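Local coordinates for protein superoxide dismutase [Ni] (Streptomyces coelicolor, PDB 1T6U) that catalyses the nickel-dependent dismutation of superoxide to hydrogen peroxide and molecular oxygen, working as a homohexamer shaped like a hollow sphere, at residues 61-64 with 65-69; 96-99 with 100-104; 77-80 with 81-85; 13-16 with 17-21. The protein carries 1 engineered substitution. One frame throughout, in Å; residues are numbered along the deposited sequence.

Contact 1. Residues 61-64 with 65-69; sequences DYFK and PPHFE
Phe63 leaves helical geometry where helix 34-62 ends, and Lys64 is the N-cap of helix 65-70, its O accepting from Phe68 N at 3.2 Å and, weakly, from His67 N. The imidazole of His67 turns back to this joint and meets it with its edge. Its ring nitrogen ND1 takes the hydrogen of Lys64 N at 3.0 Å, in a fairly straight bond (159°) whose donor lies 26° out of the ring plane. His67 has CG beside its own backbone N (chi1 -56°), which swings the ring back toward Phe63. There the edge of the Phe63 ring points at the imidazole face in an offset edge-to-face pair, Phe63 CD2 lying 3.7 Å from His67 ND1. Tyr62 runs near parallel to the imidazole, but slid so far aside that the rings barely overlap; its OH bonds to Thr114. Separately, Phe63 CB packs on Phe68 CZ at 3.6 Å. An alanine in place of His67 would probably leave Lys64 N without its acceptor and open a gap beside the Phe63 ring edge. Because ND1 accepts a backbone hydrogen, a neutral imidazole here should carry its proton on NE2, and the ring can both hold the Lys64 N-H and join the aromatic cluster.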
loop_
_atom_site.group_PDB
_atom_site.type_symbol
_atom_site.label_atom_id
_atom_site.label_comp_id
_atom_site.label_asym_id
_atom_site.label_seq_id
_atom_site.Cartn_x
_atom_site.Cartn_y
_atom_site.Cartn_z
ATOM N N ASP A 61 -14.690 -14.955 -0.255
ATOM C CA ASP A 61 -14.844 -14.933 1.201
ATOM C C ASP A 61 -16.297 -14.917 1.645
ATOM O O ASP A 61 -16.592 -15.582 2.622
ATOM C CB ASP A 61 -14.106 -13.706 1.747
ATOM C CG ASP A 61 -12.597 -13.714 1.589
ATOM O OD1 ASP A 61 -12.016 -14.569 0.911
ATOM O OD2 ASP A 61 -11.956 -12.795 2.168
ATOM N N TYR A 62 -17.162 -14.193 0.966
ATOM C CA TYR A 62 -18.587 -14.191 1.341
ATOM C C TYR A 62 -19.307 -15.390 0.779
ATOM O O TYR A 62 -19.977 -16.177 1.496
ATOM C CB TYR A 62 -19.285 -12.873 0.900
ATOM C CG TYR A 62 -20.771 -13.060 1.191
ATOM C CD1 TYR A 62 -21.281 -12.897 2.464
ATOM C CD2 TYR A 62 -21.656 -13.390 0.188
ATOM C CE1 TYR A 62 -22.625 -13.064 2.752
ATOM C CE2 TYR A 62 -23.010 -13.580 0.464
ATOM C CZ TYR A 62 -23.502 -13.409 1.747
ATOM O OH TYR A 62 -24.833 -13.575 2.055
ATOM N N PHE A 63 -19.234 -15.611 -0.529
ATOM C CA PHE A 63 -20.016 -16.688 -1.161
ATOM C C PHE A 63 -19.428 -18.051 -0.826
ATOM O O PHE A 63 -18.209 -18.227 -0.736
ATOM C CB PHE A 63 -20.095 -16.444 -2.670
ATOM C CG PHE A 63 -21.033 -15.296 -3.072
ATOM C CD1 PHE A 63 -20.572 -14.146 -3.716
ATOM C CD2 PHE A 63 -22.397 -15.389 -2.800
ATOM C CE1 PHE A 63 -21.401 -13.111 -4.121
ATOM C CE2 PHE A 63 -23.220 -14.377 -3.202
ATOM C CZ PHE A 63 -22.734 -13.264 -3.844
ATOM N N LYS A 64 -20.344 -18.997 -0.624
ATOM C CA LYS A 64 -19.997 -20.339 -0.172
ATOM C C LYS A 64 -20.676 -21.395 -1.039
ATOM O O LYS A 64 -21.521 -21.106 -1.865
ATOM C CB LYS A 64 -20.429 -20.617 1.240
ATOM C CG LYS A 64 -20.136 -19.560 2.258
ATOM C CD LYS A 64 -18.859 -19.773 3.021
ATOM C CE LYS A 64 -18.390 -18.497 3.719
ATOM N NZ LYS A 64 -17.885 -18.745 5.097
ATOM N N PRO A 65 -20.264 -22.642 -0.853
ATOM C CA PRO A 65 -20.764 -23.728 -1.722
ATOM C C PRO A 65 -22.251 -23.776 -2.022
ATOM O O PRO A 65 -22.742 -23.985 -3.150
ATOM C CB PRO A 65 -20.297 -24.935 -0.877
ATOM C CG PRO A 65 -18.914 -24.450 -0.484
ATOM C CD PRO A 65 -19.282 -23.111 0.138
ATOM N N PRO A 66 -23.129 -23.610 -1.044
ATOM C CA PRO A 66 -24.568 -23.633 -1.323
ATOM C C PRO A 66 -24.997 -22.544 -2.277
ATOM O O PRO A 66 -25.924 -22.747 -3.065
ATOM C CB PRO A 66 -25.175 -23.377 0.070
ATOM C CG PRO A 66 -24.109 -23.820 1.019
ATOM C CD PRO A 66 -22.814 -23.430 0.375
ATOM N N HIS A 67 -24.299 -21.403 -2.189
ATOM C CA HIS A 67 -24.599 -20.320 -3.120
ATOM C C HIS A 67 -24.192 -20.698 -4.541
ATOM O O HIS A 67 -24.908 -20.430 -5.521
ATOM C CB HIS A 67 -23.888 -19.051 -2.633
ATOM C CG HIS A 67 -24.155 -18.567 -1.251
ATOM N ND1 HIS A 67 -23.176 -18.070 -0.432
ATOM C CD2 HIS A 67 -25.284 -18.505 -0.499
ATOM C CE1 HIS A 67 -23.655 -17.715 0.725
ATOM N NE2 HIS A 67 -24.965 -17.980 0.716
ATOM N N PHE A 68 -23.026 -21.343 -4.724
ATOM C CA PHE A 68 -22.542 -21.760 -6.038
ATOM C C PHE A 68 -23.438 -22.850 -6.614
ATOM O O PHE A 68 -23.572 -22.915 -7.833
ATOM C CB PHE A 68 -21.070 -22.196 -6.012
ATOM C CG PHE A 68 -20.182 -21.050 -5.565
ATOM C CD1 PHE A 68 -19.333 -21.224 -4.509
ATOM C CD2 PHE A 68 -20.210 -19.813 -6.183
ATOM C CE1 PHE A 68 -18.493 -20.239 -4.042
ATOM C CE2 PHE A 68 -19.382 -18.810 -5.696
ATOM C CZ PHE A 68 -18.558 -18.994 -4.613
ATOM N N GLU A 69 -24.049 -23.671 -5.777
ATOM C CA GLU A 69 -25.010 -24.664 -6.281
ATOM C C GLU A 69 -26.320 -23.989 -6.704
ATOM O O GLU A 69 -26.874 -24.312 -7.775
ATOM C CB GLU A 69 -25.187 -25.745 -5.212
ATOM C CG GLU A 69 -25.466 -27.123 -5.801
ATOM C CD GLU A 69 -26.167 -28.123 -4.927
ATOM O OE1 GLU A 69 -27.233 -28.643 -5.361
ATOM O OE2 GLU A 69 -25.689 -28.458 -3.812
#

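Contact 2. Residues 96-99 with 100-104; sequences TGQK and ALDYI
Lys99 lies alongside Tyr103, four residues on, in a plain alpha-helical i to i+4 pairing on helix 94-115 of the four-helix bundle. The lysine chain is extended throughout, CG anti to the backbone N (chi1 -169°), and runs in the same direction as the tyrosine, so that its methylenes run past Tyr103 CE1: CE comes within 3.7 Å of Tyr103 CE1, and CG is close to the same carbon. The contact is apolar along the carbons, and the ammonium stays near the phenol oxygen without a bond to it. Tyr103 also packs on Leu77, Thr81 and Ala84 of helix 74-89, so the lysine chain lies along a ring that also packs against helix 74-89.

Gln98 makes the polar counterpart one residue earlier. A bend at chi2 (62°) folds its amide back across Asp102 at about a right angle, and NE2 gives a hydrogen to Asp102 OD2. The acceptor lies in the amide plane, whereas the amide nitrogen reaches OD2 from above the carboxylate plane, the two planes being 45° apart. The other end of the amide, OE1, accepts from Lys22 of helix 12-30, so one glutamine joins a carboxylate on its own helix to an ammonium on helix 12-30. The bond from Gln98 NE2 to Asp102 OD2 measures 2.8 Å.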
loop_
_atom_site.group_PDB
_atom_site.type_symbol
_atom_site.label_atom_id
_atom_site.label_comp_id
_atom_site.label_asym_id
_atom_site.label_seq_id
_atom_site.Cartn_x
_atom_site.Cartn_y
_atom_site.Cartn_z
ATOM N N THR A 96 -17.864 1.477 -20.799
ATOM C CA THR A 96 -17.097 0.361 -20.235
ATOM C C THR A 96 -17.252 0.395 -18.717
ATOM O O THR A 96 -17.462 -0.652 -18.102
ATOM C CB THR A 96 -15.617 0.305 -20.627
ATOM O OG1 THR A 96 -14.878 1.450 -20.168
ATOM C CG2 THR A 96 -15.488 0.254 -22.143
ATOM N N GLY A 97 -17.156 1.577 -18.116
ATOM C CA GLY A 97 -17.467 1.630 -16.691
ATOM C C GLY A 97 -18.906 1.212 -16.416
ATOM O O GLY A 97 -19.161 0.560 -15.389
ATOM N N GLN A 98 -19.840 1.572 -17.290
ATOM C CA GLN A 98 -21.225 1.195 -17.014
ATOM C C GLN A 98 -21.434 -0.306 -17.116
ATOM O O GLN A 98 -22.199 -0.932 -16.379
ATOM C CB GLN A 98 -22.125 1.948 -17.987
ATOM C CG GLN A 98 -23.598 1.609 -17.747
ATOM C CD GLN A 98 -24.036 2.033 -16.366
ATOM O OE1 GLN A 98 -23.792 3.208 -16.016
ATOM N NE2 GLN A 98 -24.666 1.143 -15.596
ATOM N N LYS A 99 -20.752 -0.949 -18.069
ATOM C CA LYS A 99 -20.800 -2.410 -18.205
ATOM C C LYS A 99 -20.280 -3.074 -16.931
ATOM O O LYS A 99 -20.919 -4.027 -16.423
ATOM C CB LYS A 99 -20.017 -2.943 -19.411
ATOM C CG LYS A 99 -20.347 -4.422 -19.638
ATOM C CD LYS A 99 -19.658 -4.951 -20.858
ATOM C CE LYS A 99 -20.068 -6.371 -21.224
ATOM N NZ LYS A 99 -19.159 -7.054 -22.205
ATOM N N ALA A 100 -19.175 -2.609 -16.360
ATOM C CA ALA A 100 -18.789 -3.120 -15.042
ATOM C C ALA A 100 -19.843 -2.891 -13.975
ATOM O O ALA A 100 -20.078 -3.789 -13.142
ATOM C CB ALA A 100 -17.434 -2.488 -14.696
ATOM N N LEU A 101 -20.479 -1.739 -13.933
ATOM C CA LEU A 101 -21.578 -1.505 -12.980
ATOM C C LEU A 101 -22.739 -2.444 -13.168
ATOM O O LEU A 101 -23.362 -2.909 -12.187
ATOM C CB LEU A 101 -22.071 -0.044 -13.099
ATOM C CG LEU A 101 -21.120 0.975 -12.423
ATOM C CD1 LEU A 101 -21.417 2.370 -12.950
ATOM C CD2 LEU A 101 -21.200 0.909 -10.901
ATOM N N ASP A 102 -23.040 -2.753 -14.434
ATOM C CA ASP A 102 -24.184 -3.653 -14.640
ATOM C C ASP A 102 -23.856 -5.054 -14.172
ATOM O O ASP A 102 -24.745 -5.700 -13.625
ATOM C CB ASP A 102 -24.523 -3.659 -16.107
ATOM C CG ASP A 102 -25.057 -2.370 -16.690
ATOM O OD1 ASP A 102 -25.033 -2.235 -17.938
ATOM O OD2 ASP A 102 -25.511 -1.509 -15.936
ATOM N N TYR A 103 -22.607 -5.487 -14.377
ATOM C CA TYR A 103 -22.206 -6.770 -13.810
ATOM C C TYR A 103 -22.205 -6.722 -12.287
ATOM O O TYR A 103 -22.710 -7.660 -11.627
ATOM C CB TYR A 103 -20.826 -7.184 -14.274
ATOM C CG TYR A 103 -20.745 -7.798 -15.635
ATOM C CD1 TYR A 103 -19.931 -7.261 -16.620
ATOM C CD2 TYR A 103 -21.469 -8.956 -15.918
ATOM C CE1 TYR A 103 -19.832 -7.819 -17.870
ATOM C CE2 TYR A 103 -21.364 -9.496 -17.186
ATOM C CZ TYR A 103 -20.560 -8.938 -18.165
ATOM O OH TYR A 103 -20.517 -9.568 -19.411
ATOM N N ILE A 104 -21.677 -5.686 -11.672
ATOM C CA ILE A 104 -21.753 -5.598 -10.213
ATOM C C ILE A 104 -23.192 -5.651 -9.729
ATOM O O ILE A 104 -23.500 -6.228 -8.679
ATOM C CB ILE A 104 -21.028 -4.326 -9.710
ATOM C CG1 ILE A 104 -19.521 -4.432 -9.947
ATOM C CG2 ILE A 104 -21.356 -4.043 -8.257
ATOM C CD1 ILE A 104 -18.743 -3.127 -9.899
#

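Contact 3. Residues 77-80 with 81-85; sequences LVND and TLKAM. Engineered in segment 81-85: Met85 (natural residue Leu).
With OG1 beside its own backbone N (chi1 -58°), Thr81 turns its hydroxyl back along the helix to Leu77 O, while Asn79, its CG anti to the backbone N (chi1 -161°), turns its amide toward Lys83. The hydroxyl gives its hydrogen to Leu77 O at 2.8 Å, arriving from above the carbonyl plane, and Thr81 N donates to the same oxygen at 2.9 Å, so two donors from one residue grip a single carbonyl. The Leu77 methyl CD1 lies 4.0 Å from Thr81 OG1. Lys83 starts toward the preceding turn and bends at chi4 (58°), which brings NZ to Asn79 OD1 at 2.7 Å; its CD and CE lie close to that oxygen as well. The same ammonium also donates to Ser60 O and Phe63 O of a second subunit, and Asn79 ND2 to Trp59 O there. Val78 CG1 and Leu82 CD1 are in loose apolar contact at 4.3 Å. Lys83 NZ thus donates to three carbonyl oxygens at the subunit interface, and its positive charge is probably stabilised by these neutral carbonyl dipoles, while the buried Thr81 hydroxyl is satisfied within its own helix.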
loop_
_atom_site.group_PDB
_atom_site.type_symbol
_atom_site.label_atom_id
_atom_site.label_comp_id
_atom_site.label_asym_id
_atom_site.label_seq_id
_atom_site.Cartn_x
_atom_site.Cartn_y
_atom_site.Cartn_z
ATOM N N LEU A 77 -20.096 -15.254 -13.666
ATOM C CA LEU A 77 -20.465 -13.862 -13.493
ATOM C C LEU A 77 -19.341 -13.085 -12.821
ATOM O O LEU A 77 -18.991 -11.987 -13.281
ATOM C CB LEU A 77 -21.752 -13.767 -12.696
ATOM C CG LEU A 77 -22.147 -12.351 -12.238
ATOM C CD1 LEU A 77 -22.399 -11.483 -13.451
ATOM C CD2 LEU A 77 -23.365 -12.497 -11.335
ATOM N N VAL A 78 -18.766 -13.625 -11.751
ATOM C CA VAL A 78 -17.692 -12.871 -11.078
ATOM C C VAL A 78 -16.497 -12.719 -12.026
ATOM O O VAL A 78 -15.896 -11.650 -12.113
ATOM C CB VAL A 78 -17.311 -13.553 -9.768
ATOM C CG1 VAL A 78 -16.054 -12.937 -9.174
ATOM C CG2 VAL A 78 -18.473 -13.484 -8.758
ATOM N N ASN A 79 -16.178 -13.798 -12.759
ATOM C CA ASN A 79 -15.054 -13.727 -13.710
ATOM C C ASN A 79 -15.292 -12.656 -14.771
ATOM O O ASN A 79 -14.384 -11.883 -15.048
ATOM C CB ASN A 79 -14.752 -15.061 -14.382
ATOM C CG ASN A 79 -13.362 -15.117 -14.991
ATOM O OD1 ASN A 79 -13.196 -14.843 -16.200
ATOM N ND2 ASN A 79 -12.388 -15.481 -14.174
ATOM N N ASP A 80 -16.502 -12.623 -15.328
ATOM C CA ASP A 80 -16.878 -11.605 -16.305
ATOM C C ASP A 80 -16.862 -10.176 -15.728
ATOM O O ASP A 80 -16.503 -9.231 -16.436
ATOM C CB ASP A 80 -18.281 -11.893 -16.843
ATOM C CG ASP A 80 -18.344 -13.133 -17.705
ATOM O OD1 ASP A 80 -17.277 -13.679 -18.038
ATOM O OD2 ASP A 80 -19.430 -13.604 -18.074
ATOM N N THR A 81 -17.248 -10.067 -14.473
ATOM C CA THR A 81 -17.185 -8.760 -13.830
ATOM C C THR A 81 -15.755 -8.270 -13.745
ATOM O O THR A 81 -15.444 -7.106 -14.024
ATOM C CB THR A 81 -17.765 -8.867 -12.414
ATOM O OG1 THR A 81 -19.131 -9.343 -12.460
ATOM C CG2 THR A 81 -17.819 -7.519 -11.718
ATOM N N LEU A 82 -14.849 -9.148 -13.335
ATOM C CA LEU A 82 -13.449 -8.763 -13.192
ATOM C C LEU A 82 -12.866 -8.402 -14.541
ATOM O O LEU A 82 -12.148 -7.419 -14.638
ATOM C CB LEU A 82 -12.646 -9.872 -12.503
ATOM C CG LEU A 82 -13.057 -10.092 -11.043
ATOM C CD1 LEU A 82 -12.341 -11.290 -10.434
ATOM C CD2 LEU A 82 -12.797 -8.896 -10.132
ATOM N N LYS A 83 -13.219 -9.180 -15.561
ATOM C CA LYS A 83 -12.787 -8.859 -16.912
ATOM C C LYS A 83 -13.351 -7.524 -17.383
ATOM O O LYS A 83 -12.683 -6.774 -18.148
ATOM C CB LYS A 83 -13.151 -10.037 -17.845
ATOM C CG LYS A 83 -12.214 -11.226 -17.673
ATOM C CD LYS A 83 -12.671 -12.409 -18.538
ATOM C CE LYS A 83 -11.548 -13.410 -18.732
ATOM N NZ LYS A 83 -11.011 -13.943 -17.449
ATOM N N ALA A 84 -14.573 -7.194 -16.994
ATOM C CA ALA A 84 -15.158 -5.927 -17.380
ATOM C C ALA A 84 -14.423 -4.756 -16.727
ATOM O O ALA A 84 -14.292 -3.672 -17.322
ATOM C CB ALA A 84 -16.630 -5.838 -17.064
ATOM N N MET A 85 -13.946 -5.016 -15.510
ATOM C CA MET A 85 -13.175 -3.992 -14.818
ATOM C C MET A 85 -11.828 -3.773 -15.497
ATOM O O MET A 85 -11.344 -2.650 -15.616
ATOM C CB MET A 85 -12.994 -4.345 -13.339
ATOM C CG MET A 85 -14.206 -4.185 -12.468
ATOM S SD MET A 85 -14.891 -2.540 -12.263
ATOM C CE MET A 85 -13.669 -1.370 -12.855
#

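Contact 4. Residues 13-16 with 17-21; sequences QARI and EAESV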
loop_
_atom_site.group_PDB
_atom_site.type_symbol
_atom_site.label_atom_id
_atom_site.label_comp_id
_atom_site.label_asym_id
_atom_site.label_seq_id
_atom_site.Cartn_x
_atom_site.Cartn_y
_atom_site.Cartn_z
ATOM N N GLN A 13 -19.093 -1.503 -1.771
ATOM C CA GLN A 13 -17.683 -1.142 -1.823
ATOM C C GLN A 13 -17.192 -1.209 -3.264
ATOM O O GLN A 13 -16.561 -0.259 -3.726
ATOM C CB GLN A 13 -16.813 -2.025 -0.904
ATOM C CG GLN A 13 -17.212 -2.001 0.564
ATOM C CD GLN A 13 -16.138 -2.633 1.431
ATOM O OE1 GLN A 13 -16.023 -3.878 1.555
ATOM N NE2 GLN A 13 -15.331 -1.792 2.071
ATOM N N ALA A 14 -17.517 -2.317 -3.941
ATOM C CA ALA A 14 -17.194 -2.441 -5.351
ATOM C C ALA A 14 -17.952 -1.418 -6.185
ATOM O O ALA A 14 -17.374 -0.770 -7.092
ATOM C CB ALA A 14 -17.540 -3.841 -5.856
ATOM N N ARG A 15 -19.260 -1.242 -5.929
ATOM C CA ARG A 15 -20.057 -0.322 -6.703
ATOM C C ARG A 15 -19.536 1.119 -6.676
ATOM O O ARG A 15 -19.444 1.781 -7.720
ATOM C CB ARG A 15 -21.522 -0.312 -6.189
ATOM C CG ARG A 15 -22.422 0.526 -7.115
ATOM C CD ARG A 15 -23.825 0.624 -6.583
ATOM N NE ARG A 15 -23.781 1.547 -5.437
ATOM C CZ ARG A 15 -24.129 1.208 -4.205
ATOM N NH1 ARG A 15 -24.565 -0.015 -3.907
ATOM N NH2 ARG A 15 -24.012 2.177 -3.303
ATOM N N ILE A 16 -19.179 1.597 -5.473
ATOM C CA ILE A 16 -18.776 3.002 -5.436
ATOM C C ILE A 16 -17.472 3.192 -6.169
ATOM O O ILE A 16 -17.311 4.218 -6.828
ATOM C CB ILE A 16 -18.702 3.440 -3.951
ATOM C CG1 ILE A 16 -20.043 3.344 -3.217
ATOM C CG2 ILE A 16 -18.060 4.813 -3.840
ATOM C CD1 ILE A 16 -20.033 3.227 -1.702
ATOM N N GLU A 17 -16.556 2.227 -6.135
ATOM C CA GLU A 17 -15.299 2.391 -6.903
ATOM C C GLU A 17 -15.613 2.332 -8.388
ATOM O O GLU A 17 -15.032 3.124 -9.134
ATOM C CB GLU A 17 -14.243 1.374 -6.488
ATOM C CG GLU A 17 -13.785 1.495 -5.044
ATOM C CD GLU A 17 -13.146 2.837 -4.748
ATOM O OE1 GLU A 17 -12.882 3.095 -3.571
ATOM O OE2 GLU A 17 -12.904 3.625 -5.705
ATOM N N ALA A 18 -16.514 1.435 -8.831
ATOM C CA ALA A 18 -16.877 1.400 -10.243
ATOM C C ALA A 18 -17.596 2.665 -10.660
ATOM O O ALA A 18 -17.436 3.139 -11.795
ATOM C CB ALA A 18 -17.635 0.099 -10.484
ATOM N N GLU A 19 -18.403 3.270 -9.793
ATOM C CA GLU A 19 -19.013 4.557 -10.072
ATOM C C GLU A 19 -17.949 5.635 -10.304
ATOM O O GLU A 19 -18.027 6.472 -11.184
ATOM C CB GLU A 19 -19.957 4.910 -8.903
ATOM C CG GLU A 19 -21.251 4.130 -8.859
ATOM C CD GLU A 19 -22.096 4.413 -7.637
ATOM O OE1 GLU A 19 -23.173 3.778 -7.502
ATOM O OE2 GLU A 19 -21.706 5.243 -6.784
ATOM N N SER A 20 -16.900 5.620 -9.453
ATOM C CA SER A 20 -15.843 6.604 -9.649
ATOM C C SER A 20 -15.112 6.330 -10.972
ATOM O O SER A 20 -14.802 7.282 -11.689
ATOM C CB SER A 20 -14.981 6.739 -8.370
ATOM O OG SER A 20 -14.055 5.736 -8.446
ATOM N N VAL A 21 -14.880 5.070 -11.364
ATOM C CA VAL A 21 -14.293 4.798 -12.660
ATOM C C VAL A 21 -15.128 5.435 -13.784
ATOM O O VAL A 21 -14.589 6.118 -14.665
ATOM C CB VAL A 21 -14.123 3.292 -12.843
ATOM C CG1 VAL A 21 -13.751 2.899 -14.257
ATOM C CG2 VAL A 21 -13.022 2.739 -11.944
#
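Arg15 lies side by side with Glu19, one helical turn on, the two chains pointing the same way so that Arg15 CG is 3.4 Å from Glu19 OE1. A turn at chi3 (74°) brings the NE edge of the guanidinium round to that same oxygen. The resulting salt bridge, NE to OE1 at 3.1 Å, is weak as a hydrogen bond because the N-H points well aside (134°), and the planes of the two groups stand 41° apart. A glutamine in place of Glu19 removes the negative charge, which would probably leave the guanidinium without its charged mate and freer to turn. Next to the backbone, Glu19 CG sits 3.2 Å from Arg15 O, which accepts from Glu19 N.

Further round the helix, Ser20 OG donates to Glu17 O at 2.9 Å, and Val21 N shares that acceptor. Glu17 CG packs at 3.5 Å on Gln13 O, and its carboxylate makes a salt bridge with Arg47 and a hydrogen bond with His1 NE2 of a third subunit. One helix of the four-helix bundle thus carries a partly exposed ion pair on one flank and, on another, a second-shell carboxylate for a nickel-binding histidine of the neighbouring subunit's metal site.

From the N terminus the chain passes contact 4 on helix 12-30, then runs through helix 34-62 to contact 1, on to contact 3 on helix 74-89, and last to contact 2 on helix 94-115. All four are local and in series; none nests in or crosses another. Contact 1 alone closes a turn, joining helix 34-62 to helix 65-70, whereas the others each lie within one helix. Contact 2 touches both contacts 3 and 4, which also meet each other through Met85 and Ala18: Tyr103 CB meets Thr81 OG1 at 3.3 Å, and Ile104 CD1 meets Ala18 CB at 3.5 Å. Contact 1 stands apart, about 5 Å from contact 3 at nearest atoms, though both touch the second subunit.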